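DNA repair protein RAD2 (Saccharomyces cerevisiae, PDB 4Q0W) cuts single-stranded DNA as a structure-specific, magnesium-dependent endonuclease of the XPG family, making an incision essential to nucleotide excision repair. Local coordinates at residues E235-L239 with L240-Y244; K295-N299 with N300-L304. All coordinates share one frame; numbering follows the deposited sequence. Where two conformers were deposited one is given.

Interaction 1. Residues E235-L239 with L240-Y244; sequences ELAQL and LGSDY
Leu236 and Leu240 sit one helical turn apart, and their side chains meet along the same flank of helix 230-240, with CB of Leu236 4.3 Å from CD1 of Leu240. The Leu240 chain also lies over the backbone of the turn below: its CG sits beside the backbone N (chi1 -66°), which leaves CG 3.5 Å from Leu236 O. Branched, wholly apolar leucine suits this place because Leu236, Leu239 and Leu240 are all buried where helix 230-240 packs on helix 253-263; all three touch Ser256, and Leu236 also meets Ile260. Leu236 O accepts from Leu239 N and from Leu240 N, the latter at 2.8 Å.

One residue further on, Gly241 N reaches Ala237 O at 2.7 Å, and the helix then stops. Gly241 has positive phi (97°), and at its backbone angles a CB would be jammed against the preceding carbonyl, so glycine fits this bend in the I-domain of the nuclease core. Beyond it the chain extends and CB of Ser242 points back to the helix, its OG 4.1 Å from the methyl of Ala237; a single methyl suffices to meet the serine here, and it also packs on Leu197. The same OG closes an ST turn by accepting from Tyr244 N at 3.0 Å, and it is also hydrogen-bonded to Tyr317 OH. Between the two ends of that turn stands Asp243, inferred by similarity to be a ligand of the second magnesium ion, packed against Asp194 and a DNA phosphate.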
loop_
_atom_site.group_PDB
_atom_site.type_symbol
_atom_site.label_atom_id
_atom_site.label_comp_id
_atom_site.label_asym_id
_atom_site.label_seq_id
_atom_site.Cartn_x
_atom_site.Cartn_y
_atom_site.Cartn_z
ATOM N N GLU A 235 -10.905 -22.143 1.616
ATOM C CA GLU A 235 -11.867 -21.039 1.668
ATOM C C GLU A 235 -11.160 -19.689 1.676
ATOM O O GLU A 235 -11.667 -18.718 1.112
ATOM C CB GLU A 235 -12.820 -21.183 2.863
ATOM C CG GLU A 235 -13.758 -22.409 2.763
ATOM C CD GLU A 235 -15.074 -22.207 3.529
ATOM O OE1 GLU A 235 -15.077 -21.478 4.549
ATOM O OE2 GLU A 235 -16.109 -22.767 3.102
ATOM N N LEU A 236 -9.992 -19.622 2.315
ATOM C CA LEU A 236 -9.121 -18.447 2.172
ATOM C C LEU A 236 -8.795 -18.147 0.699
ATOM O O LEU A 236 -8.766 -16.982 0.277
ATOM C CB LEU A 236 -7.814 -18.647 2.939
ATOM C CG LEU A 236 -7.767 -18.426 4.441
ATOM C CD1 LEU A 236 -6.361 -18.812 4.976
ATOM C CD2 LEU A 236 -8.109 -16.956 4.785
ATOM N N ALA A 237 -8.550 -19.192 -0.088
ATOM C CA ALA A 237 -8.248 -18.996 -1.506
ATOM C C ALA A 237 -9.379 -18.201 -2.168
ATOM O O ALA A 237 -9.142 -17.326 -3.011
ATOM C CB ALA A 237 -8.046 -20.328 -2.194
ATOM N N GLN A 238 -10.612 -18.483 -1.757
ATOM C CA GLN A 238 -11.769 -17.811 -2.350
ATOM C C GLN A 238 -11.969 -16.376 -1.877
ATOM O O GLN A 238 -12.852 -15.666 -2.371
ATOM C CB GLN A 238 -13.030 -18.647 -2.119
ATOM C CG GLN A 238 -12.976 -19.946 -2.905
ATOM C CD GLN A 238 -13.996 -20.946 -2.443
ATOM O OE1 GLN A 238 -15.179 -20.840 -2.772
ATOM N NE2 GLN A 238 -13.550 -21.930 -1.667
ATOM N N LEU A 239 -11.160 -15.941 -0.917
ATOM C CA LEU A 239 -11.167 -14.531 -0.539
ATOM C C LEU A 239 -9.967 -13.827 -1.186
ATOM O O LEU A 239 -10.097 -12.749 -1.786
ATOM C CB LEU A 239 -11.112 -14.381 0.986
ATOM C CG LEU A 239 -12.298 -14.993 1.728
ATOM C CD1 LEU A 239 -12.069 -14.952 3.235
ATOM C CD2 LEU A 239 -13.613 -14.308 1.338
ATOM N N LEU A 240 -8.810 -14.467 -1.057
ATOM C CA LEU A 240 -7.528 -13.911 -1.475
ATOM C C LEU A 240 -7.322 -14.008 -2.984
ATOM O O LEU A 240 -6.672 -13.143 -3.585
ATOM C CB LEU A 240 -6.392 -14.658 -0.766
ATOM C CG LEU A 240 -6.341 -14.456 0.749
ATOM C CD1 LEU A 240 -5.359 -15.421 1.396
ATOM C CD2 LEU A 240 -5.941 -13.010 1.011
ATOM N N GLY A 241 -7.872 -15.060 -3.587
ATOM C CA GLY A 241 -7.624 -15.349 -4.991
ATOM C C GLY A 241 -6.519 -16.382 -5.174
ATOM O O GLY A 241 -5.565 -16.430 -4.388
ATOM N N SER A 242 -6.642 -17.206 -6.219
ATOM C CA SER A 242 -5.608 -18.170 -6.578
ATOM C C SER A 242 -5.811 -18.497 -8.044
ATOM O O SER A 242 -6.576 -17.816 -8.729
ATOM C CB SER A 242 -5.750 -19.455 -5.766
ATOM O OG SER A 242 -6.924 -20.171 -6.160
ATOM N N ASP A 243 -5.158 -19.551 -8.518
ATOM C CA ASP A 243 -5.373 -20.013 -9.891
ATOM C C ASP A 243 -6.804 -20.497 -10.128
ATOM O O ASP A 243 -7.223 -20.631 -11.280
ATOM C CB ASP A 243 -4.430 -21.168 -10.231
ATOM C CG ASP A 243 -3.017 -20.708 -10.523
ATOM O OD1 ASP A 243 -2.831 -19.498 -10.794
ATOM O OD2 ASP A 243 -2.100 -21.570 -10.492
ATOM N N TYR A 244 -7.542 -20.781 -9.054
ATOM C CA TYR A 244 -8.863 -21.418 -9.201
ATOM C C TYR A 244 -10.040 -20.509 -8.882
ATOM O O TYR A 244 -11.203 -20.937 -8.972
ATOM C CB TYR A 244 -8.978 -22.649 -8.302
ATOM C CG TYR A 244 -8.229 -23.872 -8.779
ATOM C CD1 TYR A 244 -7.733 -23.957 -10.065
ATOM C CD2 TYR A 244 -8.045 -24.958 -7.935
ATOM C CE1 TYR A 244 -7.046 -25.086 -10.498
ATOM C CE2 TYR A 244 -7.369 -26.082 -8.354
ATOM C CZ TYR A 244 -6.872 -26.138 -9.639
ATOM O OH TYR A 244 -6.199 -27.266 -10.051
#

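Interaction 2. Residues K295-N299 with N300-L304; sequences KKLVN and NEIIL
With CG anti to the carbonyl carbon (chi1 -73°), Asn300 folds its amide back over the last turn of helix 288-299, while Lys296, whose CG is anti to the backbone N (chi1 176°), runs out fully extended beside it. The two meet where CG of Lys296 lies 3.8 Å from ND2 of Asn300, the lysine's methylene chain passing across the amide. Asparagine suits the place because its short side chain lets the amide lie against both this stem and the backbone, with CG of Asn300 3.5 Å from Lys296 O. The helix ends here in a Schellman motif: Glu301 is the C' residue with positive phi (57°), and the chain turns off the helix axis, so that Ile302 N bonds to Leu297 O at 2.9 Å. Inside that bond, Glu301 N meets Val298 O at 2.7 Å from above the carbonyl plane rather than along a lone pair. Asn300 N still makes an ordinary helical bond to Lys296 O.

The turn brings Ile302, whose CB points toward the helix, against Leu297. CG1 of Ile302 is 3.8 Å from CD2 of Leu297, and the two chains cross at a slant. Ile302 is C'' and Leu297 C3 of the motif, and an apolar contact between these positions regularly accompanies its 6→1 bond; both are buried, hence their types, and Leu297 also rests on Phe269 and Tyr273 of helix 266-278. Glu301 adopts the left-handed helical region, where glycine is the commonest C' residue, and directs its exposed side chain away from the helix.

On the DNA side, Lys295 and Asn299 pack on phosphates and Lys296 on a sugar. The extended lysine stem carries its ammonium past the amide to Gly250 O, to which it is hydrogen-bonded, and CE of Lys296 passes 4.0 Å from Asn300 ND2.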
loop_
_atom_site.group_PDB
_atom_site.type_symbol
_atom_site.label_atom_id
_atom_site.label_comp_id
_atom_site.label_asym_id
_atom_site.label_seq_id
_atom_site.Cartn_x
_atom_site.Cartn_y
_atom_site.Cartn_z
ATOM N N LYS A 295 -20.029 -2.344 5.534
ATOM C CA LYS A 295 -19.843 -1.100 4.797
ATOM C C LYS A 295 -18.787 -1.270 3.710
ATOM O O LYS A 295 -18.951 -0.795 2.583
ATOM C CB LYS A 295 -19.456 0.032 5.751
ATOM C CG LYS A 295 -19.945 1.405 5.319
ATOM C CD LYS A 295 -19.126 1.979 4.170
ATOM C CE LYS A 295 -20.029 2.577 3.098
ATOM N NZ LYS A 295 -20.875 1.537 2.445
ATOM N N LYS A 296 -17.708 -1.965 4.046
ATOM C CA LYS A 296 -16.644 -2.228 3.080
ATOM C C LYS A 296 -17.107 -3.103 1.906
ATOM O O LYS A 296 -16.782 -2.822 0.747
ATOM C CB LYS A 296 -15.449 -2.883 3.776
ATOM C CG LYS A 296 -14.337 -3.268 2.826
ATOM C CD LYS A 296 -13.099 -3.694 3.594
ATOM C CE LYS A 296 -12.004 -4.135 2.642
ATOM N NZ LYS A 296 -10.793 -4.556 3.389
ATOM N N LEU A 297 -17.855 -4.167 2.202
ATOM C CA LEU A 297 -18.321 -5.067 1.145
ATOM C C LEU A 297 -19.284 -4.336 0.206
ATOM O O LEU A 297 -19.196 -4.472 -1.018
ATOM C CB LEU A 297 -18.959 -6.328 1.748
ATOM C CG LEU A 297 -18.042 -7.173 2.651
ATOM C CD1 LEU A 297 -18.849 -8.147 3.509
ATOM C CD2 LEU A 297 -17.005 -7.933 1.847
ATOM N N VAL A 298 -20.178 -3.537 0.781
ATOM C CA VAL A 298 -21.116 -2.738 -0.014
ATOM C C VAL A 298 -20.359 -1.800 -0.950
ATOM O O VAL A 298 -20.558 -1.827 -2.172
ATOM C CB VAL A 298 -22.092 -1.948 0.877
ATOM C CG1 VAL A 298 -22.947 -0.999 0.039
ATOM C CG2 VAL A 298 -22.986 -2.901 1.645
ATOM N N ASN A 299 -19.461 -1.001 -0.382
ATOM C CA ASN A 299 -18.659 -0.079 -1.177
ATOM C C ASN A 299 -17.881 -0.805 -2.268
ATOM O O ASN A 299 -17.710 -0.282 -3.373
ATOM C CB ASN A 299 -17.717 0.744 -0.290
ATOM C CG ASN A 299 -16.967 1.812 -1.075
ATOM O OD1 ASN A 299 -15.745 1.739 -1.243
ATOM N ND2 ASN A 299 -17.700 2.796 -1.583
ATOM N N ASN A 300 -17.436 -2.023 -1.978
ATOM C CA ASN A 300 -16.758 -2.816 -3.004
ATOM C C ASN A 300 -17.710 -3.592 -3.924
ATOM O O ASN A 300 -17.259 -4.400 -4.736
ATOM C CB ASN A 300 -15.706 -3.752 -2.381
ATOM C CG ASN A 300 -14.474 -2.994 -1.906
ATOM O OD1 ASN A 300 -14.168 -1.918 -2.426
ATOM N ND2 ASN A 300 -13.769 -3.542 -0.911
ATOM N N GLU A 301 -19.012 -3.337 -3.784
ATOM C CA GLU A 301 -20.036 -3.940 -4.644
ATOM C C GLU A 301 -19.975 -5.460 -4.609
ATOM O O GLU A 301 -20.068 -6.118 -5.639
ATOM C CB GLU A 301 -19.891 -3.429 -6.082
ATOM C CG GLU A 301 -20.131 -1.917 -6.210
ATOM C CD GLU A 301 -20.174 -1.444 -7.658
ATOM O OE1 GLU A 301 -19.413 -1.975 -8.497
ATOM O OE2 GLU A 301 -20.981 -0.541 -7.956
ATOM N N ILE A 302 -19.798 -6.017 -3.417
ATOM C CA ILE A 302 -19.605 -7.455 -3.302
ATOM C C ILE A 302 -20.945 -8.173 -3.449
ATOM O O ILE A 302 -21.940 -7.781 -2.844
ATOM C CB ILE A 302 -18.957 -7.847 -1.954
ATOM C CG1 ILE A 302 -17.579 -7.188 -1.796
ATOM C CG2 ILE A 302 -18.839 -9.373 -1.853
ATOM C CD1 ILE A 302 -16.561 -7.618 -2.841
ATOM N N ILE A 303 -20.952 -9.218 -4.261
ATOM C CA ILE A 303 -22.119 -10.061 -4.437
ATOM C C ILE A 303 -21.727 -11.472 -4.042
ATOM O O ILE A 303 -20.802 -12.042 -4.617
ATOM C CB ILE A 303 -22.577 -10.069 -5.912
ATOM C CG1 ILE A 303 -22.947 -8.658 -6.370
ATOM C CG2 ILE A 303 -23.760 -11.028 -6.111
ATOM C CD1 ILE A 303 -23.049 -8.530 -7.880
ATOM N N LEU A 304 -22.414 -12.035 -3.059
ATOM C CA LEU A 304 -22.166 -13.425 -2.679
ATOM C C LEU A 304 -23.387 -14.259 -3.048
ATOM O O LEU A 304 -24.440 -14.176 -2.391
ATOM C CB LEU A 304 -21.854 -13.541 -1.188
ATOM C CG LEU A 304 -20.788 -12.551 -0.707
ATOM C CD1 LEU A 304 -20.614 -12.643 0.805
ATOM C CD2 LEU A 304 -19.451 -12.840 -1.401
#

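Both interactions are helix C-termini, met in series along the chain: interaction 1 closes helix 230-240, and interaction 2 closes helix 288-299 after helices 253-263 and 266-278 have intervened. Their centres are about 17 Å apart and their nearest atoms about 7 Å, without touching. The loop 241-252 helps to join them, since Leu304 packs on Leu248, whose backbone is bonded to Leu239. A potassium ion lies about 6 Å from the side chain of Leu240 and about 8 Å from that of Asn300, in what is probably the H3TH region of the family, which faces the DNA. Interaction 1, in the I-domain, is the nearer to the metal-binding acidic residues.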